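Membrane protein, putative (Geobacter sulfurreducens PCA, PDB 2QYB) is of unknown function; this GAF domain belongs to a longer membrane protein that may combine solute transport with phosphatase activity. Local coordinates at residues K34-V39 / F129-V134; F86-Q91 / I107-H112; I115-E120 / L152-K157; E77-N82 / F123-V128; I21-L26 / V51-G56. One frame throughout, in Å; residues are numbered along the deposited sequence.

All five contacts lie in one GAF domain and are organised by its antiparallel sheet, whose strands run 49-56, 37-43, 124-130, 109-115 and 85-87 across it. Contact 1 joins strands 37-43 and 124-130, and contact 2 joins the last two, the centres of contacts 1 and 2 being about 9 Å apart; Ser130 links them through backbone bonds with Lys108 and Ser109. Contact 5 sets helix 10-32 on strand 49-56, and contact 4 sets helix 74-81 on strand 124-130. Contact 3, about 24 Å from contact 1 between centres, ties the loop after strand 109-115 to helix 139-158. Along the chain contact 5 interleaves with contact 1, which spans contact 4 and, within it, contact 2; early and late segments thus meet in one sheet.

Contact 1. Residues K34-V39 / F129-V134; sequences KLDLAV and FSRTIV
The ring of Phe129 lies beside the side chain of Leu37, the two pointing the same way, with Phe129 CD2 4.1 Å from Leu37 CD2. Leu37 O sits at the edge of that ring, in its plane, and also accepts from Phe129 N at 2.8 Å. In the other direction Phe129 O takes two donors, Asp36 N at 2.8 Å and Leu37 N at 3.1 Å. Two successive residues of strand 37-43 and its approach thus face a single residue of strand 124-130, the definition of a classic beta bulge, here where strand 37-43 pairs with the central strand 124-130 of the GAF sheet. Asp36, the first residue of the bulge, turns its carboxylate (chi1 -66°, CG beside the backbone N) to the departing chain. Asp36 OD2 is gripped twice: Thr132 OG1 donates to the syn lone pair at 2.5 Å, while Arg131 N arrives on the anti side at 2.6 Å, 27° out of the carboxylate plane. The Arg131 guanidinium lays one face over Asp36 CB, and its NH2 bonds to Lys57 O. Ser130 OG donates to Lys34 O at 2.8 Å, nearly along the C=O axis, and accepts from Thr132 N and Ile133 N. The first of these closes an ST turn and the second an ST motif, with Thr132 N 2.9 Å from Ser130 OG.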
# COMPACT_ATOMS: atom_id res chain seq x y z
N LYS A 34 6.59 -16.56 -10.53
CA LYS A 34 5.23 -16.84 -11.05
C LYS A 34 4.16 -16.91 -9.96
O LYS A 34 3.35 -17.83 -9.96
CB LYS A 34 5.21 -18.14 -11.86
CG LYS A 34 6.19 -18.13 -13.03
CD LYS A 34 6.24 -19.49 -13.74
CE LYS A 34 7.40 -19.51 -14.78
NZ LYS A 34 7.27 -20.70 -15.67
N LEU A 35 4.20 -15.93 -9.04
CA LEU A 35 3.18 -15.72 -8.04
C LEU A 35 2.29 -14.60 -8.56
O LEU A 35 2.76 -13.69 -9.26
CB LEU A 35 3.80 -15.27 -6.73
CG LEU A 35 4.56 -16.35 -5.98
CD1 LEU A 35 5.34 -15.71 -4.86
CD2 LEU A 35 3.60 -17.46 -5.48
N ASP A 36 1.01 -14.66 -8.24
CA ASP A 36 0.07 -13.67 -8.69
C ASP A 36 -0.49 -12.88 -7.53
O ASP A 36 -1.08 -11.83 -7.73
CB ASP A 36 -1.08 -14.34 -9.43
CG ASP A 36 -0.63 -14.99 -10.69
OD1 ASP A 36 -0.39 -14.25 -11.66
OD2 ASP A 36 -0.50 -16.23 -10.72
N LEU A 37 -0.34 -13.38 -6.30
CA LEU A 37 -0.81 -12.63 -5.13
C LEU A 37 0.05 -13.03 -3.95
O LEU A 37 0.48 -14.17 -3.89
CB LEU A 37 -2.29 -12.90 -4.86
CG LEU A 37 -2.94 -12.21 -3.64
CD1 LEU A 37 -3.03 -10.67 -3.73
CD2 LEU A 37 -4.35 -12.80 -3.46
N ALA A 38 0.31 -12.05 -3.07
CA ALA A 38 1.09 -12.23 -1.87
C ALA A 38 0.45 -11.34 -0.81
O ALA A 38 0.12 -10.21 -1.08
CB ALA A 38 2.60 -11.83 -2.08
N VAL A 39 0.33 -11.85 0.41
CA VAL A 39 -0.29 -11.11 1.50
C VAL A 39 0.61 -11.28 2.73
O VAL A 39 1.11 -12.36 2.98
CB VAL A 39 -1.79 -11.58 1.79
CG1 VAL A 39 -2.47 -10.67 2.76
CG2 VAL A 39 -2.63 -11.65 0.52
N PHE A 129 0.27 -16.99 -3.55
CA PHE A 129 -0.66 -17.71 -4.43
C PHE A 129 -0.23 -17.55 -5.87
O PHE A 129 0.09 -16.47 -6.29
CB PHE A 129 -2.05 -17.12 -4.28
CG PHE A 129 -2.53 -17.07 -2.86
CD1 PHE A 129 -3.38 -18.11 -2.35
CD2 PHE A 129 -2.18 -16.00 -2.03
CE1 PHE A 129 -3.83 -18.07 -1.07
CE2 PHE A 129 -2.62 -15.96 -0.75
CZ PHE A 129 -3.45 -17.00 -0.25
N SER A 130 -0.22 -18.62 -6.62
CA SER A 130 -0.08 -18.55 -8.07
C SER A 130 -1.42 -18.97 -8.74
O SER A 130 -1.94 -20.01 -8.45
CB SER A 130 1.04 -19.47 -8.54
OG SER A 130 1.09 -19.56 -9.95
N ARG A 131 -1.94 -18.10 -9.61
CA ARG A 131 -2.97 -18.47 -10.59
C ARG A 131 -2.34 -18.96 -11.91
O ARG A 131 -3.04 -19.12 -12.93
CB ARG A 131 -3.90 -17.27 -10.86
CG ARG A 131 -4.73 -16.93 -9.64
CD ARG A 131 -5.71 -15.83 -9.88
NE ARG A 131 -5.00 -14.56 -9.96
CZ ARG A 131 -4.87 -13.69 -8.96
NH1 ARG A 131 -5.44 -13.92 -7.77
NH2 ARG A 131 -4.19 -12.55 -9.17
N THR A 132 -1.03 -19.23 -11.88
CA THR A 132 -0.21 -19.37 -13.11
C THR A 132 0.31 -20.82 -13.24
O THR A 132 0.22 -21.39 -14.32
CB THR A 132 1.01 -18.32 -13.15
OG1 THR A 132 0.55 -16.98 -12.87
CG2 THR A 132 1.76 -18.35 -14.52
N ILE A 133 0.81 -21.39 -12.15
CA ILE A 133 1.47 -22.70 -12.19
C ILE A 133 1.18 -23.57 -10.96
O ILE A 133 0.85 -23.06 -9.89
CB ILE A 133 2.99 -22.56 -12.36
CG1 ILE A 133 3.48 -23.47 -13.49
CG2 ILE A 133 3.71 -22.88 -11.06
CD1 ILE A 133 2.40 -24.34 -14.09
N VAL A 134 1.31 -24.88 -11.14
CA VAL A 134 1.35 -25.83 -10.04
C VAL A 134 2.81 -26.20 -9.82
O VAL A 134 3.63 -25.93 -10.69
CB VAL A 134 0.48 -27.12 -10.35
CG1 VAL A 134 -1.00 -26.74 -10.62
CG2 VAL A 134 1.07 -27.95 -11.52

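Contact 2. Residues F86-Q91 / I107-H112; sequences FVNDTQ and IKSFAH
One face of the Phe110 ring is covered by Val87, whose CB lies 4.1 Å from the ring centroid and 27° off the normal, a CH-pi contact; Val87 CG2 reaches Phe110 CZ at 3.5 Å. Thr90 CG2 stands at the ring edge, and the ring of Tyr74 meets that of Phe110 edge-to-face. With chi1 at 70°, CG of Phe110 takes the crowded position between backbone N and carbonyl carbon, which swings the ring toward strand 85-87. Val87 and Phe110 form an antiparallel hydrogen-bonded pair, each backbone N donating to the other's O. Phe86 and Ala111, a non-hydrogen-bonded pair, meet on the other face of the sheet through their CB atoms at 3.8 Å. Beyond strand 85-87, at the start of a short 3-10 segment, Thr90 makes two bonds: OG1 donates to a lone pair of Ile107 O at 2.6 Å, and N donates to Lys108 O at 2.8 Å from above the carbonyl plane. Asp89 shapes this bend as an Asx turn, OD1 accepting from Gln91 N at 2.9 Å and OD2 from Gln91 NE2. With the carboxylate of Asp89 cut back to an alanine, both acceptors go, and the turn through Thr90 is likely to be less firmly set. On its other side strand 109-115 pairs with strand 124-130, Lys108 and Ser109 both facing Ser130 in a classic beta bulge, while Met102 of helix 96-104 packs against Phe110 and Ile107.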
# COMPACT_ATOMS: atom_id res chain seq x y z
N PHE A 86 1.58 -25.80 2.68
CA PHE A 86 1.44 -25.46 1.23
C PHE A 86 0.63 -26.51 0.47
O PHE A 86 0.51 -27.61 0.92
CB PHE A 86 2.82 -25.24 0.57
CG PHE A 86 3.68 -26.44 0.58
CD1 PHE A 86 3.69 -27.31 -0.51
CD2 PHE A 86 4.47 -26.74 1.69
CE1 PHE A 86 4.49 -28.46 -0.48
CE2 PHE A 86 5.27 -27.89 1.73
CZ PHE A 86 5.28 -28.75 0.66
N VAL A 87 0.07 -26.10 -0.66
CA VAL A 87 -0.66 -26.98 -1.59
C VAL A 87 -0.05 -26.73 -2.98
O VAL A 87 -0.08 -25.60 -3.50
CB VAL A 87 -2.22 -26.73 -1.56
CG1 VAL A 87 -2.95 -27.51 -2.63
CG2 VAL A 87 -2.79 -27.05 -0.21
N ASN A 88 0.56 -27.77 -3.56
CA ASN A 88 1.20 -27.63 -4.87
C ASN A 88 0.24 -27.66 -6.06
O ASN A 88 0.50 -27.03 -7.09
CB ASN A 88 2.37 -28.60 -5.03
CG ASN A 88 3.69 -27.93 -4.76
OD1 ASN A 88 4.56 -28.43 -4.07
ND2 ASN A 88 3.82 -26.76 -5.28
N ASP A 89 -0.90 -28.33 -5.88
CA ASP A 89 -1.94 -28.41 -6.89
C ASP A 89 -3.33 -28.40 -6.24
O ASP A 89 -3.75 -29.38 -5.65
CB ASP A 89 -1.77 -29.65 -7.78
CG ASP A 89 -2.63 -29.57 -9.04
OD1 ASP A 89 -3.66 -28.88 -8.98
OD2 ASP A 89 -2.26 -30.19 -10.09
N THR A 90 -4.05 -27.29 -6.39
CA THR A 90 -5.37 -27.16 -5.82
C THR A 90 -6.38 -28.24 -6.29
O THR A 90 -7.38 -28.45 -5.62
CB THR A 90 -5.96 -25.75 -6.05
OG1 THR A 90 -5.91 -25.46 -7.44
CG2 THR A 90 -5.18 -24.66 -5.22
N GLN A 91 -6.14 -28.93 -7.40
CA GLN A 91 -7.08 -29.98 -7.80
C GLN A 91 -7.11 -31.14 -6.79
O GLN A 91 -8.07 -31.88 -6.78
CB GLN A 91 -6.86 -30.47 -9.25
CG GLN A 91 -5.77 -31.51 -9.41
CD GLN A 91 -5.60 -32.04 -10.87
OE1 GLN A 91 -6.56 -32.53 -11.49
NE2 GLN A 91 -4.35 -32.01 -11.38
N ILE A 107 -6.88 -20.05 -8.67
CA ILE A 107 -5.68 -20.46 -7.88
C ILE A 107 -5.24 -21.91 -8.11
O ILE A 107 -6.00 -22.85 -7.84
CB ILE A 107 -5.92 -20.25 -6.36
CG1 ILE A 107 -6.23 -18.76 -6.07
CG2 ILE A 107 -4.70 -20.79 -5.55
CD1 ILE A 107 -7.02 -18.47 -4.71
N LYS A 108 -4.00 -22.09 -8.57
CA LYS A 108 -3.43 -23.43 -8.83
C LYS A 108 -2.61 -23.99 -7.67
O LYS A 108 -2.49 -25.19 -7.51
CB LYS A 108 -2.53 -23.37 -10.09
CG LYS A 108 -3.36 -23.03 -11.30
CD LYS A 108 -2.68 -23.30 -12.64
CE LYS A 108 -3.71 -23.08 -13.78
NZ LYS A 108 -5.06 -23.80 -13.52
N SER A 109 -2.07 -23.10 -6.87
CA SER A 109 -0.91 -23.40 -6.03
C SER A 109 -0.86 -22.33 -4.89
O SER A 109 -1.14 -21.14 -5.16
CB SER A 109 0.29 -23.32 -6.94
OG SER A 109 1.48 -23.73 -6.33
N PHE A 110 -0.59 -22.70 -3.65
CA PHE A 110 -0.40 -21.68 -2.60
C PHE A 110 0.45 -22.14 -1.44
O PHE A 110 0.73 -23.33 -1.31
CB PHE A 110 -1.74 -21.08 -2.10
CG PHE A 110 -2.57 -22.02 -1.28
CD1 PHE A 110 -2.36 -22.15 0.09
CD2 PHE A 110 -3.54 -22.80 -1.88
CE1 PHE A 110 -3.10 -23.05 0.84
CE2 PHE A 110 -4.30 -23.68 -1.13
CZ PHE A 110 -4.08 -23.80 0.24
N ALA A 111 0.87 -21.19 -0.62
CA ALA A 111 1.71 -21.46 0.57
C ALA A 111 1.47 -20.43 1.67
O ALA A 111 1.21 -19.27 1.37
CB ALA A 111 3.19 -21.48 0.19
N HIS A 112 1.51 -20.88 2.93
CA HIS A 112 1.49 -20.01 4.10
C HIS A 112 2.74 -20.23 4.94
O HIS A 112 3.02 -21.34 5.35
CB HIS A 112 0.21 -20.25 4.93
CG HIS A 112 -1.05 -19.91 4.19
ND1 HIS A 112 -1.91 -20.87 3.70
CD2 HIS A 112 -1.59 -18.72 3.87
CE1 HIS A 112 -2.93 -20.28 3.10
NE2 HIS A 112 -2.76 -18.98 3.20

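Contact 3. Residues I115-E120 / L152-K157; sequences ISRKGE and LAQAVK
Two torsions bring Arg117 to the helix: CG lies anti to the backbone N (chi1 -162°) and the chain then bends at chi2 (73°), placing NE 3.0 Å from Gln154 OE1. The guanidinium and amide planes there stand 83° apart. Lys157 crosses Arg117 at about a right angle, its NZ 3.4 Å from Arg117 NE; the nearness of these like charges is probably eased by Glu120, whose OE2 forms a long salt bridge to Lys157 NZ at 3.9 Å. Glu120 is delivered by a type II beta turn from Arg117, with Gly119 at positive phi. Closer to the core, Ala153 CB presses on the backbone at Ser116 C (3.4 Å), and Ile115 CG2 touches Ala153 CB at 3.7 Å. The loop after strand 109-115 thus packs against helix 139-158, with Phe123 packing on both Ile115 and Ala153, Leu152 resting on Met22 of helix 10-32, and Val156 meeting Met12 of the second subunit.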
# COMPACT_ATOMS: atom_id res chain seq x y z
N ILE A 115 5.82 -15.90 10.04
CA ILE A 115 6.74 -14.77 10.12
C ILE A 115 7.17 -14.70 11.59
O ILE A 115 6.38 -14.39 12.49
CB ILE A 115 6.12 -13.46 9.64
CG1 ILE A 115 5.79 -13.51 8.15
CG2 ILE A 115 7.04 -12.26 9.94
CD1 ILE A 115 5.01 -12.24 7.70
N SER A 116 8.42 -15.09 11.83
CA SER A 116 8.95 -15.16 13.17
C SER A 116 10.44 -14.93 13.14
O SER A 116 11.14 -15.27 12.19
CB SER A 116 8.71 -16.54 13.79
OG SER A 116 9.16 -17.55 12.90
N ARG A 117 10.91 -14.34 14.22
CA ARG A 117 12.31 -14.37 14.50
C ARG A 117 12.69 -15.81 14.92
O ARG A 117 11.88 -16.54 15.51
CB ARG A 117 12.60 -13.34 15.57
CG ARG A 117 14.02 -12.97 15.67
CD ARG A 117 14.48 -12.08 14.53
NE ARG A 117 15.87 -11.66 14.78
CZ ARG A 117 16.96 -12.43 14.66
NH1 ARG A 117 16.86 -13.71 14.27
NH2 ARG A 117 18.18 -11.92 14.92
N LYS A 118 13.91 -16.22 14.56
CA LYS A 118 14.47 -17.53 14.93
C LYS A 118 14.29 -17.86 16.42
O LYS A 118 14.81 -17.15 17.28
CB LYS A 118 15.98 -17.59 14.60
CG LYS A 118 16.61 -18.98 14.74
CD LYS A 118 18.04 -19.05 14.10
CE LYS A 118 19.19 -18.90 15.11
NZ LYS A 118 20.55 -18.76 14.43
N GLY A 119 13.57 -18.94 16.71
CA GLY A 119 13.35 -19.39 18.10
C GLY A 119 12.23 -18.65 18.85
O GLY A 119 12.11 -18.79 20.06
N GLU A 120 11.44 -17.85 18.13
CA GLU A 120 10.40 -17.05 18.74
C GLU A 120 9.07 -17.31 18.10
O GLU A 120 9.02 -17.68 16.95
CB GLU A 120 10.68 -15.56 18.58
CG GLU A 120 11.57 -15.04 19.65
CD GLU A 120 12.12 -13.67 19.31
OE1 GLU A 120 11.32 -12.85 18.77
OE2 GLU A 120 13.32 -13.45 19.58
N LEU A 152 11.37 -9.99 6.88
CA LEU A 152 10.17 -9.30 7.33
C LEU A 152 10.06 -9.32 8.86
O LEU A 152 9.81 -8.30 9.49
CB LEU A 152 8.90 -9.91 6.70
CG LEU A 152 8.70 -9.65 5.19
CD1 LEU A 152 7.77 -10.72 4.60
CD2 LEU A 152 8.18 -8.24 4.93
N ALA A 153 10.23 -10.49 9.45
CA ALA A 153 10.19 -10.60 10.92
C ALA A 153 11.16 -9.61 11.58
O ALA A 153 10.85 -8.92 12.60
CB ALA A 153 10.49 -12.03 11.36
N GLN A 154 12.34 -9.51 10.99
CA GLN A 154 13.33 -8.62 11.53
C GLN A 154 12.86 -7.17 11.50
O GLN A 154 12.96 -6.45 12.51
CB GLN A 154 14.64 -8.74 10.79
CG GLN A 154 15.76 -8.00 11.46
CD GLN A 154 15.98 -8.49 12.88
OE1 GLN A 154 16.83 -9.35 13.11
NE2 GLN A 154 15.19 -7.96 13.84
N ALA A 155 12.34 -6.76 10.33
CA ALA A 155 11.91 -5.39 10.11
C ALA A 155 10.77 -4.98 11.05
O ALA A 155 10.73 -3.85 11.53
CB ALA A 155 11.50 -5.21 8.67
N VAL A 156 9.84 -5.89 11.32
CA VAL A 156 8.72 -5.61 12.24
C VAL A 156 9.23 -5.36 13.67
O VAL A 156 8.92 -4.33 14.30
CB VAL A 156 7.71 -6.77 12.26
CG1 VAL A 156 6.71 -6.61 13.38
CG2 VAL A 156 6.99 -6.85 10.90
N LYS A 157 9.99 -6.33 14.17
CA LYS A 157 10.65 -6.23 15.46
C LYS A 157 11.41 -4.90 15.63
O LYS A 157 11.33 -4.28 16.69
CB LYS A 157 11.57 -7.44 15.71
CG LYS A 157 10.99 -8.47 16.72
CD LYS A 157 11.93 -9.71 16.95
CE LYS A 157 13.13 -9.46 17.89
NZ LYS A 157 14.23 -10.33 17.48

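Contact 4. Residues E77-N82 / F123-V128; sequences EAFLSN and FGILSV
In this GAF domain helix 74-81 covers a central strand, 124-130, of the antiparallel sheet, on the face bearing Ile125; Leu126, next along the strand, points to the other face and packs on Leu148 of helix 139-158. As in ligand-binding GAF relatives, where helices and loops over one sheet face enclose a pocket, this helix may form part of such a cover. The axes of helix 77-81 and strand 124-128 come within 8.6 Å at an angle of 142°, so helix and strand run roughly antiparallel. Ile125 is the link: its CD1 lies against the helix backbone, 3.7 Å from Phe79 N, and touches Ala78 CB at 4.0 Å and Phe79 CB at 3.9 Å. The side chains that meet are apolar, and no hydrogen bond links helix and strand. Phe79, with CG anti to the backbone N (chi1 -176°), extends its ring along the strand toward Gly124, where Phe123 and Gly124 both face Ile115 in a classic beta bulge. Val43 and Pro69 also touch the Phe79 side chain. The helix ends in a Schellman motif with Asn82 at positive phi as its C-prime residue. Glu77 O accepts from Ser81 N and Ser81 OG on opposite faces of its plane, the hydroxyl at 2.9 Å. On the sheet side, the Phe79 ring presents its edge to Gly124 N, which lies in the ring plane 3.8 Å from CE1 of Phe79.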
# COMPACT_ATOMS: atom_id res chain seq x y z
N GLU A 77 -3.37 -23.05 10.84
CA GLU A 77 -2.53 -24.18 11.18
C GLU A 77 -1.06 -23.78 11.05
O GLU A 77 -0.24 -24.17 11.86
CB GLU A 77 -2.86 -25.41 10.32
CG GLU A 77 -1.92 -26.66 10.49
CD GLU A 77 -1.77 -27.11 11.94
OE1 GLU A 77 -2.60 -26.68 12.77
OE2 GLU A 77 -0.83 -27.90 12.26
N ALA A 78 -0.74 -22.98 10.05
CA ALA A 78 0.64 -22.51 9.89
C ALA A 78 1.07 -21.62 11.05
O ALA A 78 2.18 -21.73 11.59
CB ALA A 78 0.78 -21.77 8.56
N PHE A 79 0.17 -20.73 11.44
CA PHE A 79 0.43 -19.79 12.51
C PHE A 79 0.53 -20.50 13.82
O PHE A 79 1.47 -20.25 14.58
CB PHE A 79 -0.68 -18.76 12.60
CG PHE A 79 -0.43 -17.71 13.63
CD1 PHE A 79 0.53 -16.73 13.42
CD2 PHE A 79 -1.13 -17.70 14.80
CE1 PHE A 79 0.79 -15.74 14.38
CE2 PHE A 79 -0.89 -16.72 15.77
CZ PHE A 79 0.06 -15.73 15.54
N LEU A 80 -0.46 -21.36 14.09
CA LEU A 80 -0.61 -21.97 15.41
C LEU A 80 0.42 -23.06 15.69
O LEU A 80 0.77 -23.27 16.83
CB LEU A 80 -2.02 -22.54 15.59
CG LEU A 80 -3.10 -21.54 16.06
CD1 LEU A 80 -4.55 -22.12 15.90
CD2 LEU A 80 -2.84 -21.12 17.51
N SER A 81 0.86 -23.77 14.65
CA SER A 81 1.92 -24.74 14.75
C SER A 81 3.30 -24.17 14.42
O SER A 81 4.29 -24.89 14.54
CB SER A 81 1.69 -25.87 13.77
OG SER A 81 2.30 -25.51 12.53
N ASN A 82 3.37 -22.92 13.97
CA ASN A 82 4.64 -22.33 13.55
C ASN A 82 5.37 -23.17 12.49
O ASN A 82 6.55 -23.42 12.56
CB ASN A 82 5.52 -22.04 14.76
CG ASN A 82 6.68 -21.10 14.42
OD1 ASN A 82 6.59 -20.30 13.52
ND2 ASN A 82 7.77 -21.24 15.14
N PHE A 123 4.59 -13.92 14.68
CA PHE A 123 3.73 -12.78 14.85
C PHE A 123 2.97 -12.35 13.59
O PHE A 123 2.30 -11.31 13.59
CB PHE A 123 4.47 -11.60 15.49
CG PHE A 123 5.72 -11.17 14.77
CD1 PHE A 123 6.97 -11.41 15.32
CD2 PHE A 123 5.65 -10.47 13.59
CE1 PHE A 123 8.12 -10.99 14.69
CE2 PHE A 123 6.80 -10.05 12.97
CZ PHE A 123 8.03 -10.32 13.51
N GLY A 124 3.05 -13.21 12.56
CA GLY A 124 2.34 -13.05 11.31
C GLY A 124 2.49 -14.23 10.36
O GLY A 124 3.17 -15.21 10.66
N ILE A 125 1.82 -14.12 9.21
CA ILE A 125 1.89 -15.07 8.10
C ILE A 125 2.17 -14.36 6.75
O ILE A 125 1.59 -13.36 6.43
CB ILE A 125 0.58 -15.88 7.99
CG1 ILE A 125 0.41 -16.77 9.25
CG2 ILE A 125 0.59 -16.77 6.78
CD1 ILE A 125 1.49 -17.90 9.42
N LEU A 126 3.09 -14.90 5.99
CA LEU A 126 3.28 -14.54 4.63
C LEU A 126 2.56 -15.60 3.81
O LEU A 126 2.94 -16.74 3.87
CB LEU A 126 4.79 -14.52 4.29
CG LEU A 126 5.16 -14.47 2.81
CD1 LEU A 126 4.56 -13.17 2.18
CD2 LEU A 126 6.71 -14.67 2.53
N SER A 127 1.51 -15.20 3.07
CA SER A 127 0.70 -16.11 2.24
C SER A 127 0.95 -15.78 0.79
O SER A 127 0.92 -14.61 0.43
CB SER A 127 -0.81 -15.92 2.51
OG SER A 127 -1.11 -15.90 3.92
N VAL A 128 1.16 -16.78 -0.05
CA VAL A 128 1.42 -16.53 -1.48
C VAL A 128 0.67 -17.49 -2.40
O VAL A 128 0.50 -18.66 -2.10
CB VAL A 128 2.94 -16.63 -1.79
CG1 VAL A 128 3.70 -15.63 -0.93
CG2 VAL A 128 3.48 -18.03 -1.51

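Contact 5. Residues I21-L26 / V51-G56; sequences IMDDLL and VRSYSG
Helix 21-26 and strand 51-56 run nearly the same way, their axes 24° apart and 7.5 Å at closest approach, where helix 10-32 lies on the outermost strand 49-56 of the GAF sheet. Arg52 and Ser53 both face Ile40 in a classic beta bulge. Ser53 holds its OG anti to the backbone N (chi1 178°), aiming it at the helix, where it donates to Asp23 OD1 at 2.6 Å on the anti side, 15° out of the carboxylate plane. Asp23 OD1 also accepts from Gln19 NE2 and from a water whose O is 3.0 Å away and which receives a weak bond from Tyr54 N. Were Asp23 an alanine, the Ser53 hydroxyl would probably be left without its mate on the helix. Selenomethionine Met22 lies beside Arg52, CE at 4.1 Å from Arg52 CB, and packs on Leu152 too; the Arg52 guanidinium instead leads to the second subunit, in a salt bridge with Asp17 and a hydrogen bond with Asn13 there. Leu26 CB meets Ser55 CB at 3.7 Å, while Leu26 CD1 lies close against the strand, 3.3 Å from both Ser53 OG and Tyr54 CA.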
# COMPACT_ATOMS: atom_id res chain seq x y z
N ILE A 21 8.81 -0.96 3.21
CA ILE A 21 9.66 -2.11 3.16
C ILE A 21 8.82 -3.34 2.75
O ILE A 21 9.17 -4.04 1.77
CB ILE A 21 10.40 -2.31 4.52
CG1 ILE A 21 11.58 -1.35 4.67
CG2 ILE A 21 10.98 -3.72 4.66
CD1 ILE A 21 12.14 -1.31 6.09
N MSE A 22 7.70 -3.59 3.45
CA MSE A 22 6.87 -4.79 3.18
C MSE A 22 6.31 -4.76 1.79
O MSE A 22 6.46 -5.70 1.04
CB MSE A 22 5.70 -4.93 4.14
CG MSE A 22 6.12 -5.07 5.56
SE MSE A 22 4.66 -5.50 6.87
CE MSE A 22 3.54 -3.86 6.79
N ASP A 23 5.66 -3.66 1.45
CA ASP A 23 5.10 -3.52 0.10
C ASP A 23 6.13 -3.73 -1.01
O ASP A 23 5.81 -4.33 -2.02
CB ASP A 23 4.43 -2.13 -0.06
CG ASP A 23 3.03 -2.05 0.64
OD1 ASP A 23 2.62 -2.92 1.43
OD2 ASP A 23 2.32 -1.08 0.40
N ASP A 24 7.33 -3.17 -0.86
CA ASP A 24 8.39 -3.28 -1.89
C ASP A 24 8.83 -4.71 -2.01
O ASP A 24 9.05 -5.22 -3.09
CB ASP A 24 9.64 -2.41 -1.59
CG ASP A 24 9.40 -0.93 -1.75
OD1 ASP A 24 8.32 -0.54 -2.28
OD2 ASP A 24 10.30 -0.13 -1.34
N LEU A 25 8.96 -5.38 -0.88
CA LEU A 25 9.40 -6.78 -0.92
C LEU A 25 8.41 -7.66 -1.63
O LEU A 25 8.79 -8.44 -2.47
CB LEU A 25 9.75 -7.30 0.49
CG LEU A 25 11.15 -6.79 0.96
CD1 LEU A 25 11.40 -6.97 2.47
CD2 LEU A 25 12.30 -7.43 0.18
N LEU A 26 7.12 -7.53 -1.34
CA LEU A 26 6.10 -8.32 -2.06
C LEU A 26 6.07 -7.99 -3.57
O LEU A 26 6.00 -8.88 -4.38
CB LEU A 26 4.71 -8.10 -1.49
CG LEU A 26 4.41 -8.42 -0.03
CD1 LEU A 26 2.85 -8.19 0.33
CD2 LEU A 26 4.90 -9.82 0.34
N VAL A 51 -4.60 -8.23 7.70
CA VAL A 51 -3.92 -7.83 6.46
C VAL A 51 -3.27 -6.45 6.55
O VAL A 51 -3.94 -5.41 6.78
CB VAL A 51 -4.86 -7.81 5.25
CG1 VAL A 51 -4.09 -7.37 4.01
CG2 VAL A 51 -5.53 -9.19 5.08
N ARG A 52 -1.93 -6.46 6.42
CA ARG A 52 -1.13 -5.23 6.53
C ARG A 52 -0.38 -4.89 5.24
O ARG A 52 0.06 -3.79 5.09
CB ARG A 52 -0.14 -5.36 7.69
CG ARG A 52 -0.81 -5.53 9.06
CD ARG A 52 -1.97 -4.54 9.27
NE ARG A 52 -2.34 -4.39 10.66
CZ ARG A 52 -3.24 -3.53 11.11
NH1 ARG A 52 -3.86 -2.73 10.27
NH2 ARG A 52 -3.52 -3.46 12.40
N SER A 53 -0.25 -5.82 4.32
CA SER A 53 0.45 -5.56 3.09
C SER A 53 0.08 -6.62 2.10
O SER A 53 -0.20 -7.72 2.46
CB SER A 53 1.97 -5.59 3.33
OG SER A 53 2.67 -5.38 2.12
N TYR A 54 0.08 -6.28 0.83
CA TYR A 54 -0.28 -7.26 -0.22
C TYR A 54 0.15 -6.72 -1.59
O TYR A 54 0.28 -5.53 -1.77
CB TYR A 54 -1.79 -7.53 -0.20
CG TYR A 54 -2.57 -6.39 -0.74
CD1 TYR A 54 -3.20 -5.47 0.10
CD2 TYR A 54 -2.67 -6.22 -2.11
CE1 TYR A 54 -3.91 -4.40 -0.45
CE2 TYR A 54 -3.35 -5.18 -2.66
CZ TYR A 54 -3.97 -4.28 -1.84
OH TYR A 54 -4.64 -3.28 -2.49
N SER A 55 0.40 -7.61 -2.52
CA SER A 55 0.76 -7.22 -3.89
C SER A 55 0.03 -8.16 -4.85
O SER A 55 -0.28 -9.25 -4.47
CB SER A 55 2.28 -7.24 -4.11
OG SER A 55 2.65 -6.78 -5.42
N GLY A 56 -0.26 -7.72 -6.06
CA GLY A 56 -1.07 -8.49 -6.99
C GLY A 56 -2.56 -8.24 -6.79
O GLY A 56 -2.98 -7.48 -5.91
O HOH W 1 -0.29 -2.91 0.59